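Malonyl-CoA-[acyl-carrier-protein] transacylase (Coxiella burnetii, PDB 3TQE) probably catalyses transfer of the malonyl group from malonyl-CoA to the holo form of acyl carrier protein, releasing CoA. Local coordinates at residues I32-F37 with V75-C80; Q39-L44 with F111-K116; V180-L184 with A195-P199. One frame throughout, in Å; residues are numbered along the deposited sequence. Where two conformers were deposited one is given.

Interaction 1 of 3, residues I32-F37 with V75-C80; sequences IVLETF and VAIFRC. With EDO (1,2-ethanediol), chain D.
Around Val-33 and Ala-76, whose CA atoms are 5.1 Å apart, helices 32-37 and 75-80 run roughly antiparallel, their directions 143° apart and their axes approaching to 8.9 Å. The close approach fits the small Ala-76 side chain, which faces the opposing helix. Its CB meets Thr-36 CG2 at 4.0 Å, with Val-33 and the Phe-37 ring also against it. Cys-80 SG extends this apolar patch to Val-33 CG2 at 3.6 Å and to Ile-32 CG2, the latter in one of two deposited conformers.

Along one flank the contact turns polar. Placed beside its own backbone N (chi1 -61°), Thr-36 OG1 donates to Ile-32 O at 2.7 Å, approaching the carbonyl from the face opposite Thr-36 N. The same OG1 accepts from Arg-79 NH1 at 3.0 Å, a moderately bent bond (148°) with the hydroxyl a little out of the guanidinium plane. The extended arginine chain also sends two nearly straight bonds to a bound ethanediol, probably from the crystallisation liquor, NE to O1 at 2.8 Å and NH2 to O2 at 2.8 Å. NH1 has a second partner in Gln-39.

The Thr-36 hydroxyl is thus engaged as donor and acceptor together, linking a cationic group to a helix carbonyl. This arrangement fixes the hydroxyl's orientation and gives polar atoms partners beside a buried apolar seam.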
loop_
_atom_site.group_PDB
_atom_site.type_symbol
_atom_site.label_atom_id
_atom_site.label_comp_id
_atom_site.label_asym_id
_atom_site.label_seq_id
_atom_site.Cartn_x
_atom_site.Cartn_y
_atom_site.Cartn_z
ATOM N N ILE A 32 17.405 -2.170 14.947
ATOM C CA ILE A 32 15.960 -2.036 15.088
ATOM C C ILE A 32 15.209 -2.843 14.009
ATOM O O ILE A 32 14.067 -3.232 14.222
ATOM C CB ILE A 32 15.501 -0.551 15.140
ATOM C CG1 ILE A 32 14.086 -0.426 15.726
ATOM C CG2 ILE A 32 15.542 0.092 13.758
ATOM C CD1 ILE A 32 13.875 -1.059 17.095
ATOM N N VAL A 33 15.821 -3.095 12.869
ATOM C CA VAL A 33 15.171 -3.880 11.821
ATOM C C VAL A 33 14.925 -5.280 12.307
ATOM O O VAL A 33 13.810 -5.762 12.262
ATOM C CB VAL A 33 15.967 -3.892 10.522
ATOM C CG1 VAL A 33 15.348 -4.819 9.515
ATOM C CG2 VAL A 33 16.071 -2.472 9.977
ATOM N N LEU A 34 15.944 -5.928 12.810
ATOM C CA LEU A 34 15.751 -7.298 13.267
ATOM C C LEU A 34 14.831 -7.324 14.465
ATOM O O LEU A 34 14.026 -8.251 14.597
ATOM C CB LEU A 34 17.082 -7.977 13.541
ATOM C CG LEU A 34 17.873 -8.351 12.283
ATOM C CD1 LEU A 34 19.246 -8.846 12.689
ATOM C CD2 LEU A 34 17.184 -9.373 11.427
ATOM N N GLU A 35 14.931 -6.341 15.343
ATOM C CA GLU A 35 14.030 -6.281 16.493
ATOM C C GLU A 35 12.576 -6.173 16.042
ATOM O O GLU A 35 11.685 -6.797 16.608
ATOM C CB GLU A 35 14.393 -5.135 17.413
ATOM C CG GLU A 35 13.547 -5.053 18.678
ATOM C CD GLU A 35 13.981 -6.022 19.771
ATOM O OE1 GLU A 35 14.384 -7.169 19.456
ATOM O OE2 GLU A 35 13.894 -5.641 20.967
ATOM N N THR A 36 12.335 -5.397 15.015
ATOM C CA THR A 36 10.981 -5.232 14.500
ATOM C C THR A 36 10.480 -6.533 13.894
ATOM O O THR A 36 9.347 -6.924 14.107
ATOM C CB THR A 36 10.956 -4.070 13.480
ATOM O OG1 THR A 36 11.347 -2.872 14.167
ATOM C CG2 THR A 36 9.576 -3.859 12.863
ATOM N N PHE A 37 11.314 -7.204 13.126
ATOM C CA PHE A 37 10.928 -8.476 12.565
ATOM C C PHE A 37 10.738 -9.500 13.665
ATOM O O PHE A 37 9.876 -10.363 13.535
ATOM C CB PHE A 37 11.921 -8.959 11.513
ATOM C CG PHE A 37 11.659 -8.392 10.153
ATOM C CD1 PHE A 37 10.920 -9.089 9.232
ATOM C CD2 PHE A 37 12.082 -7.121 9.821
ATOM C CE1 PHE A 37 10.642 -8.552 8.000
ATOM C CE2 PHE A 37 11.792 -6.581 8.579
ATOM C CZ PHE A 37 11.085 -7.297 7.675
ATOM N N VAL A 75 7.268 -0.627 8.630
ATOM C CA VAL A 75 7.415 -0.144 9.984
ATOM C C VAL A 75 8.884 -0.141 10.404
ATOM O O VAL A 75 9.345 0.767 11.067
ATOM C CB VAL A 75 6.578 -0.974 10.931
ATOM C CG1 VAL A 75 6.934 -0.682 12.363
ATOM C CG2 VAL A 75 5.108 -0.708 10.652
ATOM N N ALA A 76 9.629 -1.156 10.005
ATOM C CA ALA A 76 11.070 -1.186 10.304
ATOM C C ALA A 76 11.758 0.041 9.757
ATOM O O ALA A 76 12.613 0.631 10.429
ATOM C CB ALA A 76 11.693 -2.458 9.765
ATOM N N ILE A 77 11.422 0.406 8.534
ATOM C CA ILE A 77 12.057 1.581 7.917
ATOM C C ILE A 77 11.645 2.841 8.636
ATOM O O ILE A 77 12.469 3.717 8.894
ATOM C CB ILE A 77 11.773 1.642 6.425
ATOM C CG1 ILE A 77 12.565 0.518 5.748
ATOM C CG2 ILE A 77 12.107 3.021 5.849
ATOM C CD1 ILE A 77 12.177 0.257 4.333
ATOM N N PHE A 78 10.376 2.948 9.000
ATOM C CA PHE A 78 9.977 4.088 9.795
ATOM C C PHE A 78 10.739 4.196 11.079
ATOM O O PHE A 78 11.144 5.279 11.494
ATOM C CB PHE A 78 8.497 3.996 10.086
ATOM C CG PHE A 78 7.981 5.129 10.887
ATOM C CD1 PHE A 78 7.691 6.319 10.280
ATOM C CD2 PHE A 78 7.822 5.018 12.250
ATOM C CE1 PHE A 78 7.230 7.380 11.023
ATOM C CE2 PHE A 78 7.349 6.089 12.986
ATOM C CZ PHE A 78 7.079 7.238 12.367
ATOM N N ARG A 79 10.958 3.069 11.727
ATOM C CA ARG A 79 11.675 3.080 12.979
ATOM C C ARG A 79 13.133 3.462 12.792
ATOM O O ARG A 79 13.720 4.081 13.667
ATOM C CB ARG A 79 11.573 1.727 13.618
ATOM C CG ARG A 79 10.191 1.453 14.163
ATOM C CD ARG A 79 10.049 0.099 14.736
ATOM N NE ARG A 79 8.763 -0.035 15.377
ATOM C CZ ARG A 79 8.377 -1.129 16.019
ATOM N NH1 ARG A 79 9.181 -2.191 16.084
ATOM N NH2 ARG A 79 7.200 -1.150 16.631
ATOM N N CYS A 80 13.706 3.081 11.674
ATOM C CA CYS A 80 15.076 3.500 11.354
ATOM C C CYS A 80 15.135 5.010 11.092
ATOM O O CYS A 80 16.038 5.675 11.537
ATOM C CB CYS A 80 15.593 2.770 10.137
ATOM S SG CYS A 80 15.956 1.048 10.443
HETATM C C1 EDO D . 5.952 2.485 14.942
HETATM O O1 EDO D . 7.284 2.352 15.398
HETATM C C2 EDO D . 5.008 2.215 16.102
HETATM O O2 EDO D . 5.318 0.961 16.740
#

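Interaction 2 of 3, residues Q39-L44 with F111-K116; sequences QASSAL and FEEAVK
Val-115 meets Leu-44 at about a right angle, its CG1 set against the branch point of the leucine, 3.5 Å from CG and nearly as near both terminal methyls. CG1 stands opposite the valine's backbone N (chi1 168°), which aims it at the leucine, while CG2, beside that N, turns to Ala-40 CB at 4.0 Å and lies over one face of the Phe-111 ring, toward its rim. Ala-40 CB also approaches Phe-111 CZ at 4.1 Å, so the alanine methyl, the valine CG2 and the far end of the ring meet as a three-way cluster.

Gln-39 reaches the same ring differently. Its CB lies at the ring edge, in plane, and the amide, turned 55° from the ring plane, brings OE1 within 3.6 Å of Phe-111 CD2.

These side chains join helix 31-44 to the start of helix 111-128, the segment axes 8.8 Å apart and inclined by 50°. Both helices belong to the larger, hydrolase-like part of the acyltransferase fold, and Thr-72 of helix 63-83 packs on both Ala-40 and Phe-111.

On the polar side, the carboxylate of Glu-112 stands steeply to the Gln-39 amide. Gln-39 OE1 and Glu-112 OE2 are both acceptors here, and a water reconciles them by donating to OE1 at 2.9 Å and to OE2 at 3.1 Å. Gln-39 OE1 also receives a hydrogen bond from Arg-79, so its amide oxygen is gripped by a cationic donor and a water together.

At the far end, Ala-43 CB faces the Glu-112 backbone, and the extended Lys-116 passes alongside with its methylenes: CE lies 3.5 Å from Ala-43 O and also touches the alanine methyl.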
loop_
_atom_site.group_PDB
_atom_site.type_symbol
_atom_site.label_atom_id
_atom_site.label_comp_id
_atom_site.label_asym_id
_atom_site.label_seq_id
_atom_site.Cartn_x
_atom_site.Cartn_y
_atom_site.Cartn_z
ATOM N N GLN A 39 9.561 -8.883 16.661
ATOM C CA GLN A 39 8.242 -8.574 17.185
ATOM C C GLN A 39 7.178 -9.175 16.287
ATOM O O GLN A 39 6.228 -9.783 16.765
ATOM C CB GLN A 39 8.057 -7.070 17.283
ATOM C CG GLN A 39 8.876 -6.485 18.411
ATOM C CD GLN A 39 8.940 -5.001 18.398
ATOM O OE1 GLN A 39 8.322 -4.357 17.574
ATOM N NE2 GLN A 39 9.673 -4.436 19.342
ATOM N N ALA A 40 7.305 -8.971 14.992
ATOM C CA ALA A 40 6.347 -9.538 14.075
ATOM C C ALA A 40 6.318 -11.054 14.146
ATOM O O ALA A 40 5.258 -11.656 14.140
ATOM C CB ALA A 40 6.622 -9.077 12.672
ATOM N N SER A 41 7.490 -11.661 14.220
ATOM C CA SER A 41 7.602 -13.104 14.275
ATOM C C SER A 41 6.968 -13.665 15.521
ATOM O O SER A 41 6.389 -14.742 15.463
ATOM C CB SER A 41 9.066 -13.515 14.212
ATOM O OG SER A 41 9.600 -13.173 12.953
ATOM N N SER A 42 7.073 -12.956 16.631
ATOM C CA SER A 42 6.423 -13.408 17.839
ATOM C C SER A 42 4.907 -13.393 17.671
ATOM O O SER A 42 4.207 -14.300 18.142
ATOM C CB SER A 42 6.888 -12.590 19.027
ATOM O OG SER A 42 8.248 -12.895 19.277
ATOM N N ALA A 43 4.404 -12.407 16.956
ATOM C CA ALA A 43 2.988 -12.320 16.698
ATOM C C ALA A 43 2.493 -13.389 15.719
ATOM O O ALA A 43 1.385 -13.914 15.881
ATOM C CB ALA A 43 2.672 -10.948 16.168
ATOM N N LEU A 44 3.310 -13.726 14.723
ATOM C CA LEU A 44 2.948 -14.630 13.629
ATOM C C LEU A 44 3.228 -16.083 13.944
ATOM O O LEU A 44 2.678 -16.987 13.311
ATOM C CB LEU A 44 3.742 -14.252 12.382
ATOM C CG LEU A 44 3.382 -12.904 11.782
ATOM C CD1 LEU A 44 4.511 -12.431 10.866
ATOM C CD2 LEU A 44 2.053 -12.981 11.067
ATOM N N PHE A 111 1.677 -2.125 16.653
ATOM C CA PHE A 111 2.343 -2.888 15.607
ATOM C C PHE A 111 1.995 -4.372 15.623
ATOM O O PHE A 111 1.613 -4.915 14.603
ATOM C CB PHE A 111 3.856 -2.677 15.691
ATOM C CG PHE A 111 4.629 -3.500 14.750
ATOM C CD1 PHE A 111 4.355 -3.455 13.414
ATOM C CD2 PHE A 111 5.621 -4.327 15.182
ATOM C CE1 PHE A 111 5.043 -4.202 12.538
ATOM C CE2 PHE A 111 6.331 -5.092 14.279
ATOM C CZ PHE A 111 6.028 -5.030 12.969
ATOM N N GLU A 112 2.164 -5.048 16.755
ATOM C CA GLU A 112 2.008 -6.508 16.762
ATOM C C GLU A 112 0.537 -6.879 16.516
ATOM O O GLU A 112 0.244 -7.873 15.865
ATOM C CB GLU A 112 2.523 -7.086 18.069
ATOM C CG GLU A 112 4.041 -6.941 18.209
ATOM C CD GLU A 112 4.499 -6.343 19.548
ATOM O OE1 GLU A 112 3.771 -6.498 20.563
ATOM O OE2 GLU A 112 5.580 -5.684 19.590
ATOM N N GLU A 113 -0.379 -6.024 16.944
ATOM C CA GLU A 113 -1.788 -6.239 16.631
ATOM C C GLU A 113 -2.033 -6.073 15.142
ATOM O O GLU A 113 -2.757 -6.850 14.515
ATOM C CB GLU A 113 -2.664 -5.325 17.471
ATOM C CG GLU A 113 -2.507 -5.675 18.946
ATOM C CD GLU A 113 -3.305 -4.857 19.916
ATOM O OE1 GLU A 113 -4.062 -3.953 19.493
ATOM O OE2 GLU A 113 -3.145 -5.143 21.143
ATOM N N ALA A 114 -1.400 -5.072 14.561
ATOM C CA ALA A 114 -1.528 -4.845 13.134
ATOM C C ALA A 114 -0.941 -5.994 12.326
ATOM O O ALA A 114 -1.472 -6.336 11.279
ATOM C CB ALA A 114 -0.924 -3.493 12.738
ATOM N N VAL A 115 0.163 -6.562 12.781
ATOM C CA VAL A 115 0.752 -7.704 12.095
ATOM C C VAL A 115 -0.248 -8.840 12.017
ATOM O O VAL A 115 -0.450 -9.451 10.956
ATOM C CB VAL A 115 2.053 -8.150 12.782
ATOM C CG1 VAL A 115 2.528 -9.521 12.272
ATOM C CG2 VAL A 115 3.097 -7.104 12.594
ATOM N N LYS A 116 -0.868 -9.145 13.147
ATOM C CA LYS A 116 -1.842 -10.233 13.157
ATOM C C LYS A 116 -3.033 -9.888 12.265
ATOM O O LYS A 116 -3.574 -10.740 11.561
ATOM C CB LYS A 116 -2.309 -10.505 14.563
ATOM C CG LYS A 116 -1.247 -11.010 15.471
ATOM C CD LYS A 116 -1.839 -11.358 16.823
ATOM C CE LYS A 116 -0.815 -11.893 17.773
ATOM N NZ LYS A 116 -1.423 -11.967 19.148
HETATM O O HOH W 1 6.212 -2.808 18.787
#

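Interaction 3 of 3, residues V180-L184 with A195-P199; sequences VDRAL and AKRIP
Arg-197 and Asp-181 form a salt bridge through a single guanidinium nitrogen. NH1 donates to Asp-181 OD1 at 3.0 Å with an N-H...O angle of 157°; OD1 lies near the guanidinium plane and is met on its syn side, although the nitrogen stands well out of the carboxylate plane. Asp-181 OD2 is also 3.0 Å from Arg-197 NH1, so the nitrogen faces both oxygens, and the two flat groups are only 20° apart. Bends in the arginine chain turn it so that NH1 reaches the Asp-181 carboxylate, CD passing 3.4 Å from Asp-181 OD1.

Beneath this bridge the packing is apolar. Arg-197 CD rests 4.1 Å from Val-180 CG1, so the methylene part of the charged chain extends the hydrophobic layer. Leu-184 points at the strand: its CD1 lies against the backbone between Lys-196 and Arg-197, 3.6 Å from Arg-197 N, while CD2 meets Ala-195 CB at 4.1 Å. That alanine methyl sits 3.3 Å from Leu-184 O, where the backbones come nearest, the Leu-184 and Ala-195 CA atoms 5.1 Å apart.

Segments 180-184 and 195-197 run nearly antiparallel (160°). Their parent elements, helix 177-189 and strand 194-197, are the last of a ferredoxin-like beta-alpha-beta-beta-alpha-beta unit with strand order 4-1-3-2, in which this helix makes the crossover from strand 170-174 to the edge strand. Leu-184 also packs on Ile-139 and Ile-173.

The chemistry is therefore layered: leucine and alanine contacts seat the helix on the edge strand, and an ion pair at the more exposed margin joins the same elements.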
loop_
_atom_site.group_PDB
_atom_site.type_symbol
_atom_site.label_atom_id
_atom_site.label_comp_id
_atom_site.label_asym_id
_atom_site.label_seq_id
_atom_site.Cartn_x
_atom_site.Cartn_y
_atom_site.Cartn_z
ATOM N N VAL A 180 -12.161 -9.203 -16.590
ATOM C CA VAL A 180 -10.916 -8.471 -16.656
ATOM C C VAL A 180 -10.276 -8.646 -18.031
ATOM O O VAL A 180 -9.856 -7.674 -18.632
ATOM C CB VAL A 180 -9.971 -8.870 -15.506
ATOM C CG1 VAL A 180 -8.562 -8.359 -15.762
ATOM C CG2 VAL A 180 -10.566 -8.363 -14.206
ATOM N N ASP A 181 -10.217 -9.868 -18.535
ATOM C CA ASP A 181 -9.603 -10.077 -19.838
ATOM C C ASP A 181 -10.375 -9.348 -20.931
ATOM O O ASP A 181 -9.785 -8.757 -21.822
ATOM C CB ASP A 181 -9.484 -11.564 -20.138
ATOM C CG ASP A 181 -8.378 -12.238 -19.375
ATOM O OD1 ASP A 181 -7.493 -11.536 -18.855
ATOM O OD2 ASP A 181 -8.357 -13.503 -19.327
ATOM N N ARG A 182 -11.701 -9.383 -20.869
ATOM C CA ARG A 182 -12.516 -8.677 -21.850
ATOM C C ARG A 182 -12.268 -7.186 -21.798
ATOM O O ARG A 182 -12.144 -6.544 -22.815
ATOM C CB ARG A 182 -13.997 -8.954 -21.662
ATOM C CG ARG A 182 -14.430 -10.350 -22.012
ATOM C CD ARG A 182 -15.934 -10.481 -22.045
ATOM N NE ARG A 182 -16.621 -10.149 -20.807
ATOM C CZ ARG A 182 -16.850 -10.976 -19.794
ATOM N NH1 ARG A 182 -16.424 -12.234 -19.780
ATOM N NH2 ARG A 182 -17.508 -10.521 -18.747
ATOM N N ALA A 183 -12.180 -6.652 -20.593
ATOM C CA ALA A 183 -11.950 -5.240 -20.398
ATOM C C ALA A 183 -10.570 -4.836 -20.888
ATOM O O ALA A 183 -10.408 -3.771 -21.502
ATOM C CB ALA A 183 -12.096 -4.890 -18.934
ATOM N N LEU A 184 -9.567 -5.640 -20.594
ATOM C CA LEU A 184 -8.229 -5.320 -21.041
ATOM C C LEU A 184 -8.177 -5.321 -22.549
ATOM O O LEU A 184 -7.542 -4.466 -23.166
ATOM C CB LEU A 184 -7.216 -6.308 -20.486
ATOM C CG LEU A 184 -6.994 -6.285 -18.989
ATOM C CD1 LEU A 184 -6.089 -7.438 -18.573
ATOM C CD2 LEU A 184 -6.490 -4.925 -18.498
ATOM N N ALA A 195 -2.245 -3.036 -21.672
ATOM C CA ALA A 195 -3.434 -3.566 -20.984
ATOM C C ALA A 195 -3.145 -5.024 -20.746
ATOM O O ALA A 195 -3.262 -5.860 -21.669
ATOM C CB ALA A 195 -4.694 -3.368 -21.795
ATOM N N LYS A 196 -2.702 -5.343 -19.536
ATOM C CA LYS A 196 -2.104 -6.639 -19.240
ATOM C C LYS A 196 -2.538 -7.138 -17.882
ATOM O O LYS A 196 -2.653 -6.349 -16.969
ATOM C CB LYS A 196 -0.570 -6.490 -19.224
ATOM C CG LYS A 196 0.179 -7.802 -19.320
ATOM C CD LYS A 196 1.616 -7.578 -19.764
ATOM C CE LYS A 196 2.186 -8.818 -20.445
ATOM N NZ LYS A 196 3.642 -8.669 -20.769
ATOM N N ARG A 197 -2.724 -8.439 -17.734
ATOM C CA ARG A 197 -2.928 -9.002 -16.412
ATOM C C ARG A 197 -1.704 -8.768 -15.535
ATOM O O ARG A 197 -0.572 -8.821 -16.017
ATOM C CB ARG A 197 -3.138 -10.507 -16.492
ATOM C CG ARG A 197 -4.428 -10.904 -17.112
ATOM C CD ARG A 197 -5.495 -11.072 -16.088
ATOM N NE ARG A 197 -5.402 -12.367 -15.409
ATOM C CZ ARG A 197 -6.136 -13.461 -15.669
ATOM N NH1 ARG A 197 -7.068 -13.488 -16.600
ATOM N NH2 ARG A 197 -5.940 -14.557 -14.957
ATOM N N ILE A 198 -1.944 -8.491 -14.268
ATOM C CA ILE A 198 -0.908 -8.429 -13.236
ATOM C C ILE A 198 -0.865 -9.824 -12.607
ATOM O O ILE A 198 -1.909 -10.472 -12.515
ATOM C CB ILE A 198 -1.297 -7.399 -12.145
ATOM C CG1 ILE A 198 -1.483 -6.005 -12.743
ATOM C CG2 ILE A 198 -0.263 -7.341 -11.039
ATOM C CD1 ILE A 198 -2.062 -5.020 -11.765
ATOM N N PRO A 199 0.317 -10.296 -12.159
ATOM C CA PRO A 199 0.437 -11.645 -11.574
ATOM C C PRO A 199 -0.078 -11.769 -10.133
ATOM O O PRO A 199 0.683 -12.038 -9.195
ATOM C CB PRO A 199 1.949 -11.911 -11.642
ATOM C CG PRO A 199 2.552 -10.574 -11.579
ATOM C CD PRO A 199 1.647 -9.707 -12.395
#

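Overall arrangement
Interactions 1 and 2 form one continuous assembly: both use helix 31-44, their centres are 12 Å apart, and Arg-79 NH1 reaches Gln-39 OE1 at 2.8 Å. Phe-111 fills the angle between them, packing on Val-75 and Arg-79. Interaction 1 is mostly buried, whereas interaction 2 grades from buried valine and phenylalanine to a hydrated glutamate and an exposed lysine. Interaction 3 lies across the chain's centre, about 34 to 36 Å away between centres, and joins a helix to a sheet edge in the smaller subdomain. Its polar component is a direct ion pair; interaction 1 uses a neutral hydroxyl, and interaction 2 bridges its segments through water.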